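Local structure of Epf (Streptococcus pyogenes, 4ES8) at residues A[33-41]-A[135-143]; A[21-29]-A[207-215]. The protein acts as a cell-surface adhesin of Streptococcus pyogenes, attaching to host cells through an N-terminal domain that contains a carbohydrate-binding module. One frame throughout, in Å; residues are numbered along the deposited sequence.

Interaction 1: residues A[33-41]-A[135-143]; sequences EVSADGSSG and SAFNKTTDD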
# COMPACT_ATOMS: atom_id res chain seq x y z
N GLU A 33 22.95 -0.50 2.54
CA GLU A 33 23.63 -0.48 1.23
C GLU A 33 22.66 0.12 0.21
O GLU A 33 21.64 -0.47 -0.11
CB GLU A 33 24.09 -1.89 0.85
CG GLU A 33 25.01 -1.83 -0.36
CD GLU A 33 25.50 -3.17 -0.85
OE1 GLU A 33 24.97 -4.22 -0.41
OE2 GLU A 33 26.46 -3.18 -1.66
N VAL A 34 22.96 1.33 -0.22
CA VAL A 34 22.04 2.17 -0.99
C VAL A 34 21.49 1.45 -2.24
O VAL A 34 20.27 1.46 -2.44
CB VAL A 34 22.71 3.53 -1.31
CG1 VAL A 34 21.87 4.38 -2.25
CG2 VAL A 34 23.01 4.30 -0.03
N SER A 35 22.36 0.80 -3.04
CA SER A 35 22.02 0.11 -4.29
C SER A 35 21.37 -1.25 -4.07
O SER A 35 20.82 -1.84 -5.02
CB SER A 35 23.28 -0.10 -5.13
OG SER A 35 24.13 -1.09 -4.57
N ALA A 36 21.47 -1.80 -2.86
CA ALA A 36 20.97 -3.13 -2.59
C ALA A 36 19.45 -3.20 -2.66
O ALA A 36 18.75 -2.28 -2.19
CB ALA A 36 21.43 -3.61 -1.22
N ASP A 37 18.94 -4.29 -3.23
CA ASP A 37 17.49 -4.45 -3.30
C ASP A 37 16.97 -4.56 -1.86
O ASP A 37 17.60 -5.17 -0.99
CB ASP A 37 17.10 -5.66 -4.18
CG ASP A 37 15.63 -6.03 -4.17
OD1 ASP A 37 14.78 -5.14 -4.48
OD2 ASP A 37 15.33 -7.20 -3.86
N GLY A 38 15.87 -3.87 -1.62
CA GLY A 38 15.27 -3.87 -0.29
C GLY A 38 16.01 -3.03 0.73
O GLY A 38 15.74 -3.17 1.93
N SER A 39 16.94 -2.15 0.30
CA SER A 39 17.58 -1.25 1.28
C SER A 39 16.56 -0.23 1.80
O SER A 39 15.52 -0.01 1.16
CB SER A 39 18.77 -0.50 0.66
OG SER A 39 18.32 0.28 -0.44
N SER A 40 16.85 0.35 2.98
CA SER A 40 15.93 1.32 3.57
C SER A 40 16.55 2.71 3.57
O SER A 40 17.78 2.82 3.65
CB SER A 40 15.56 0.92 4.99
OG SER A 40 14.89 -0.33 5.00
N GLY A 41 15.70 3.74 3.47
CA GLY A 41 16.14 5.13 3.52
C GLY A 41 16.39 5.57 4.95
O GLY A 41 15.79 5.05 5.90
N SER A 135 6.86 8.77 -0.57
CA SER A 135 7.44 8.15 -1.75
C SER A 135 8.44 7.07 -1.33
O SER A 135 8.98 7.12 -0.22
CB SER A 135 8.19 9.21 -2.56
OG SER A 135 9.18 9.85 -1.77
N ALA A 136 8.73 6.11 -2.23
CA ALA A 136 9.76 5.14 -1.89
C ALA A 136 11.11 5.82 -1.80
O ALA A 136 11.35 6.80 -2.51
CB ALA A 136 9.82 4.06 -2.97
N PHE A 137 11.99 5.30 -0.94
CA PHE A 137 13.39 5.71 -0.90
C PHE A 137 13.93 5.37 -2.30
O PHE A 137 13.70 4.26 -2.80
CB PHE A 137 14.12 4.95 0.19
CG PHE A 137 15.63 4.97 0.08
CD1 PHE A 137 16.33 6.18 -0.00
CD2 PHE A 137 16.36 3.79 0.14
CE1 PHE A 137 17.73 6.20 -0.06
CE2 PHE A 137 17.76 3.81 0.08
CZ PHE A 137 18.43 5.01 -0.03
N ASN A 138 14.54 6.36 -2.95
CA ASN A 138 14.92 6.20 -4.35
C ASN A 138 16.35 5.64 -4.57
O ASN A 138 16.82 5.68 -5.70
CB ASN A 138 14.70 7.53 -5.11
CG ASN A 138 15.77 8.56 -4.87
OD1 ASN A 138 16.67 8.36 -4.06
ND2 ASN A 138 15.76 9.65 -5.67
N LYS A 139 16.99 5.07 -3.53
CA LYS A 139 18.28 4.39 -3.65
C LYS A 139 19.38 5.36 -4.15
O LYS A 139 20.24 4.99 -4.97
CB LYS A 139 18.16 3.14 -4.56
CG LYS A 139 17.02 2.22 -4.13
CD LYS A 139 16.74 1.11 -5.16
CE LYS A 139 17.76 -0.01 -5.12
NZ LYS A 139 17.99 -0.45 -3.73
N THR A 140 19.37 6.59 -3.60
CA THR A 140 20.42 7.58 -3.85
C THR A 140 20.80 8.22 -2.53
O THR A 140 19.95 8.33 -1.64
CB THR A 140 20.00 8.66 -4.87
OG1 THR A 140 18.97 9.48 -4.31
CG2 THR A 140 19.53 8.08 -6.21
N THR A 141 22.05 8.71 -2.43
CA THR A 141 22.51 9.36 -1.19
C THR A 141 22.11 10.84 -1.13
O THR A 141 22.51 11.54 -0.19
CB THR A 141 24.02 9.21 -0.99
OG1 THR A 141 24.68 9.76 -2.13
CG2 THR A 141 24.43 7.76 -0.75
N ASP A 142 21.30 11.31 -2.10
CA ASP A 142 20.82 12.69 -2.04
C ASP A 142 19.28 12.69 -2.08
O ASP A 142 18.63 13.72 -2.32
CB ASP A 142 21.46 13.60 -3.11
CG ASP A 142 21.10 13.25 -4.54
OD1 ASP A 142 20.65 12.11 -4.78
OD2 ASP A 142 21.22 14.15 -5.41
N ASP A 143 18.66 11.52 -1.75
CA ASP A 143 17.21 11.49 -1.65
C ASP A 143 16.77 12.43 -0.52
O ASP A 143 17.54 12.71 0.40
CB ASP A 143 16.71 10.06 -1.38
CG ASP A 143 15.23 9.83 -1.66
OD1 ASP A 143 14.60 10.69 -2.37
OD2 ASP A 143 14.68 8.81 -1.18
O HOH W 1 14.93 -1.88 -3.61
O HOH W 2 15.82 0.38 -1.65

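Interaction 2: residues A[21-29]-A[207-215]; sequences LPDDLMNFK and KNLKIIDVT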
# COMPACT_ATOMS: atom_id res chain seq x y z
N LEU A 21 -4.10 -16.36 0.99
CA LEU A 21 -3.70 -15.19 1.77
C LEU A 21 -3.08 -14.13 0.87
O LEU A 21 -2.36 -14.47 -0.07
CB LEU A 21 -2.69 -15.53 2.89
CG LEU A 21 -3.13 -16.52 3.98
CD1 LEU A 21 -1.96 -16.90 4.85
CD2 LEU A 21 -4.26 -15.95 4.85
N PRO A 22 -3.30 -12.83 1.13
CA PRO A 22 -2.66 -11.83 0.26
C PRO A 22 -1.15 -11.81 0.48
O PRO A 22 -0.68 -12.08 1.58
CB PRO A 22 -3.29 -10.50 0.71
CG PRO A 22 -3.77 -10.76 2.10
CD PRO A 22 -4.14 -12.21 2.17
N ASP A 23 -0.41 -11.49 -0.59
CA ASP A 23 1.05 -11.40 -0.51
C ASP A 23 1.50 -10.26 0.38
O ASP A 23 0.88 -9.17 0.40
CB ASP A 23 1.61 -11.10 -1.92
CG ASP A 23 1.50 -12.22 -2.94
OD1 ASP A 23 1.20 -13.36 -2.54
OD2 ASP A 23 1.70 -11.95 -4.13
N ASP A 24 2.61 -10.47 1.10
CA ASP A 24 3.21 -9.36 1.87
C ASP A 24 3.95 -8.52 0.84
O ASP A 24 4.73 -9.08 0.04
CB ASP A 24 4.15 -9.87 2.98
CG ASP A 24 4.98 -8.82 3.73
OD1 ASP A 24 4.70 -7.60 3.58
OD2 ASP A 24 5.89 -9.21 4.48
N LEU A 25 3.72 -7.21 0.85
CA LEU A 25 4.34 -6.35 -0.16
C LEU A 25 5.44 -5.46 0.38
O LEU A 25 5.81 -4.47 -0.30
CB LEU A 25 3.26 -5.51 -0.85
CG LEU A 25 2.15 -6.32 -1.52
CD1 LEU A 25 1.03 -5.38 -2.02
CD2 LEU A 25 2.71 -7.22 -2.67
N MET A 26 6.01 -5.79 1.55
CA MET A 26 7.16 -5.06 2.08
C MET A 26 8.38 -5.32 1.25
O MET A 26 8.48 -6.43 0.67
CB MET A 26 7.47 -5.54 3.50
CG MET A 26 6.55 -5.02 4.52
SD MET A 26 6.39 -3.22 4.59
CE MET A 26 7.96 -2.77 4.86
N ASN A 27 9.32 -4.39 1.19
CA ASN A 27 10.60 -4.63 0.54
C ASN A 27 11.66 -4.20 1.55
O ASN A 27 12.26 -3.11 1.41
CB ASN A 27 10.75 -3.97 -0.83
CG ASN A 27 11.94 -4.54 -1.58
OD1 ASN A 27 12.58 -5.52 -1.14
ND2 ASN A 27 12.24 -3.97 -2.74
N PHE A 28 11.84 -5.02 2.60
CA PHE A 28 12.75 -4.71 3.70
C PHE A 28 13.77 -5.83 3.85
O PHE A 28 13.44 -6.87 4.43
CB PHE A 28 11.95 -4.49 5.01
CG PHE A 28 12.81 -4.18 6.21
CD1 PHE A 28 13.26 -2.89 6.46
CD2 PHE A 28 13.14 -5.18 7.12
CE1 PHE A 28 14.06 -2.60 7.59
CE2 PHE A 28 13.93 -4.89 8.24
CZ PHE A 28 14.39 -3.60 8.47
N LYS A 29 14.99 -5.63 3.31
CA LYS A 29 16.02 -6.68 3.40
C LYS A 29 17.02 -6.44 4.56
O LYS A 29 17.95 -7.22 4.72
CB LYS A 29 16.76 -6.85 2.07
CG LYS A 29 15.91 -7.53 1.00
CD LYS A 29 16.14 -9.02 0.95
CE LYS A 29 15.33 -9.65 -0.16
NZ LYS A 29 15.93 -9.42 -1.50
N LYS A 207 9.85 -2.63 14.42
CA LYS A 207 10.20 -3.94 13.87
C LYS A 207 9.03 -4.70 13.29
O LYS A 207 7.88 -4.32 13.49
CB LYS A 207 10.86 -4.82 14.96
CG LYS A 207 10.00 -5.04 16.19
CD LYS A 207 10.80 -5.77 17.29
CE LYS A 207 10.02 -5.78 18.57
NZ LYS A 207 10.62 -6.70 19.58
N ASN A 208 9.35 -5.77 12.54
CA ASN A 208 8.39 -6.74 11.98
C ASN A 208 7.31 -6.04 11.14
O ASN A 208 6.10 -6.12 11.42
CB ASN A 208 7.80 -7.58 13.12
CG ASN A 208 8.88 -8.44 13.75
OD1 ASN A 208 9.83 -8.91 13.09
ND2 ASN A 208 8.75 -8.69 15.04
N LEU A 209 7.80 -5.38 10.10
CA LEU A 209 6.98 -4.59 9.19
C LEU A 209 6.33 -5.48 8.13
O LEU A 209 6.99 -6.36 7.55
CB LEU A 209 7.85 -3.50 8.54
CG LEU A 209 8.65 -2.65 9.55
CD1 LEU A 209 10.13 -2.66 9.25
CD2 LEU A 209 8.12 -1.27 9.66
N LYS A 210 5.04 -5.27 7.89
CA LYS A 210 4.27 -6.03 6.89
C LYS A 210 3.31 -5.08 6.20
O LYS A 210 2.88 -4.10 6.82
CB LYS A 210 3.46 -7.18 7.52
CG LYS A 210 4.28 -8.37 8.06
CD LYS A 210 3.36 -9.37 8.78
CE LYS A 210 4.17 -10.29 9.66
NZ LYS A 210 3.37 -11.44 10.15
N ILE A 211 2.93 -5.38 4.94
CA ILE A 211 1.89 -4.61 4.26
C ILE A 211 1.14 -5.56 3.35
O ILE A 211 1.76 -6.35 2.63
CB ILE A 211 2.38 -3.35 3.51
CG1 ILE A 211 1.21 -2.57 2.86
CG2 ILE A 211 3.49 -3.68 2.48
CD1 ILE A 211 1.64 -1.28 2.11
N ILE A 212 -0.19 -5.47 3.33
CA ILE A 212 -1.00 -6.31 2.44
C ILE A 212 -2.04 -5.47 1.76
O ILE A 212 -2.46 -4.43 2.30
CB ILE A 212 -1.68 -7.49 3.18
CG1 ILE A 212 -2.57 -7.02 4.36
CG2 ILE A 212 -0.60 -8.51 3.63
CD1 ILE A 212 -3.64 -8.06 4.77
N ASP A 213 -2.45 -5.91 0.58
CA ASP A 213 -3.55 -5.28 -0.14
C ASP A 213 -4.86 -5.71 0.53
O ASP A 213 -5.04 -6.91 0.77
CB ASP A 213 -3.47 -5.71 -1.61
CG ASP A 213 -4.39 -4.93 -2.53
OD1 ASP A 213 -5.54 -4.69 -2.15
OD2 ASP A 213 -3.94 -4.56 -3.63
N VAL A 214 -5.74 -4.75 0.87
CA VAL A 214 -7.03 -5.08 1.51
C VAL A 214 -8.19 -4.50 0.70
O VAL A 214 -9.30 -4.32 1.22
CB VAL A 214 -7.08 -4.61 2.98
CG1 VAL A 214 -6.12 -5.43 3.84
CG2 VAL A 214 -6.80 -3.11 3.10
N THR A 215 -7.96 -4.25 -0.60
CA THR A 215 -8.97 -3.69 -1.48
C THR A 215 -10.21 -4.58 -1.56
O THR A 215 -10.11 -5.77 -1.81
CB THR A 215 -8.37 -3.54 -2.87
OG1 THR A 215 -7.17 -2.75 -2.78
CG2 THR A 215 -9.32 -2.91 -3.84
O HOH W 3 -1.20 -8.07 -0.83

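Interaction 1: residues A[33-41]-A[135-143]
Two irregular loops meet here, their backbones nearest at Val-34 with Lys-139 and at Gly-41 with Phe-137, and residues 33-41 fold into two consecutive beta turns, type I from Glu-33 to Ala-36 and type II from Ala-36 to Ser-39. Lys-139 drives its amine into these turns. Its chain bends at both of its last torsions (chi3 76°, chi4 48°), which brings NZ to two of their carbonyl oxygens. NZ donates to Ala-36 O at 2.5 Å, an unusually short length that should not be pressed, arriving well above the carbonyl plane, while the turn's own Ser-39 N reaches that oxygen from the opposite face. A second bond, at 3.2 Å, runs from Lys-139 NZ to Val-34 O. Water 2 accepts from NZ and donates to Ser-39 O, so two carbonyl oxygens and a water accept from the ammonium group.

The Phe-137 ring is sandwiched. Gly-41 CA lies over one face in a CH-pi contact, 3.6 Å from the ring centroid, and the backbone N of Lys-139 covers the other. Ser-39 OG approaches the ring edge, 3.6 Å from Phe-137 CE2. Val-34 splits its two methyls: CG1, anti to the backbone N (chi1 173°), sits 3.2 Å from Lys-139 O, whereas CG2 meets Thr-141 CG2.

In this beta-rich adhesin domain the contact joins the loop before strand 41-46 to the one linking strands 127-135 and 144-146. Phe-137 also packs on Phe-43 of strand 41-46 and Lys-102 of strand 97-105, and Val-34 and Thr-141 both rest on Phe-54 of strand 51-54.

Interaction 2: residues A[21-29]-A[207-215]
Asp-24 OD1 is gripped by two backbone amides, Ile-211 N at 3.1 Å across the contact and Met-26 N at 3.0 Å in its own segment, the latter making an Asx turn. The two donors come from opposite faces of the carboxylate plane, which should hold the group's rotation. With CG anti to the backbone N (chi1 172°), the carboxylate reaches the backbone of strand 202-213 from alongside and stands in for a main-chain acceptor. Beside it Leu-25 N donates to Ile-211 O at 2.8 Å, nearly straight at 167°. The touching parts run roughly antiparallel, 145° apart, and water 3 extends the pairing by bridging Asp-23 O and Asp-213 N.

Apolar side chains pack around these bonds. Met-26, bent at chi2 and chi3, lays SD against Ile-211 CG2 and brings CE to Leu-209 CB. Pro-22 CG touches Ile-212 CD1. Strand 26-27 pairs with strand 97-105 of one seven-stranded sheet, while 202-213 belongs to the other, so the contact links those two sheets. Beyond Met-26, Leu-209 CD1 sits almost centrally over one face of the Phe-28 ring, 4.1 Å from its centroid.

From the N terminus, residues 21-29 come first and pair with 207-215 in interaction 2, closing a long loop that takes in the strands of the two seven-stranded sheets, probably the carbohydrate-binding module. Interaction 1 falls wholly within that span, joining 33-41 to 135-143, so the two nest without crossing. They also touch directly. Gly-38 O probably accepts a hydrogen bond from Lys-29 N, Asp-37 OD1 probably another from Asn-27 ND2, and Ser-40 packs against Phe-28. Strand 97-105 backs both: it pairs with strands 26-27 and 41-46. Interaction 2 ties the start of the modelled chain to strand 202-213 of the other sheet, whereas interaction 1 joins two loops that border the first.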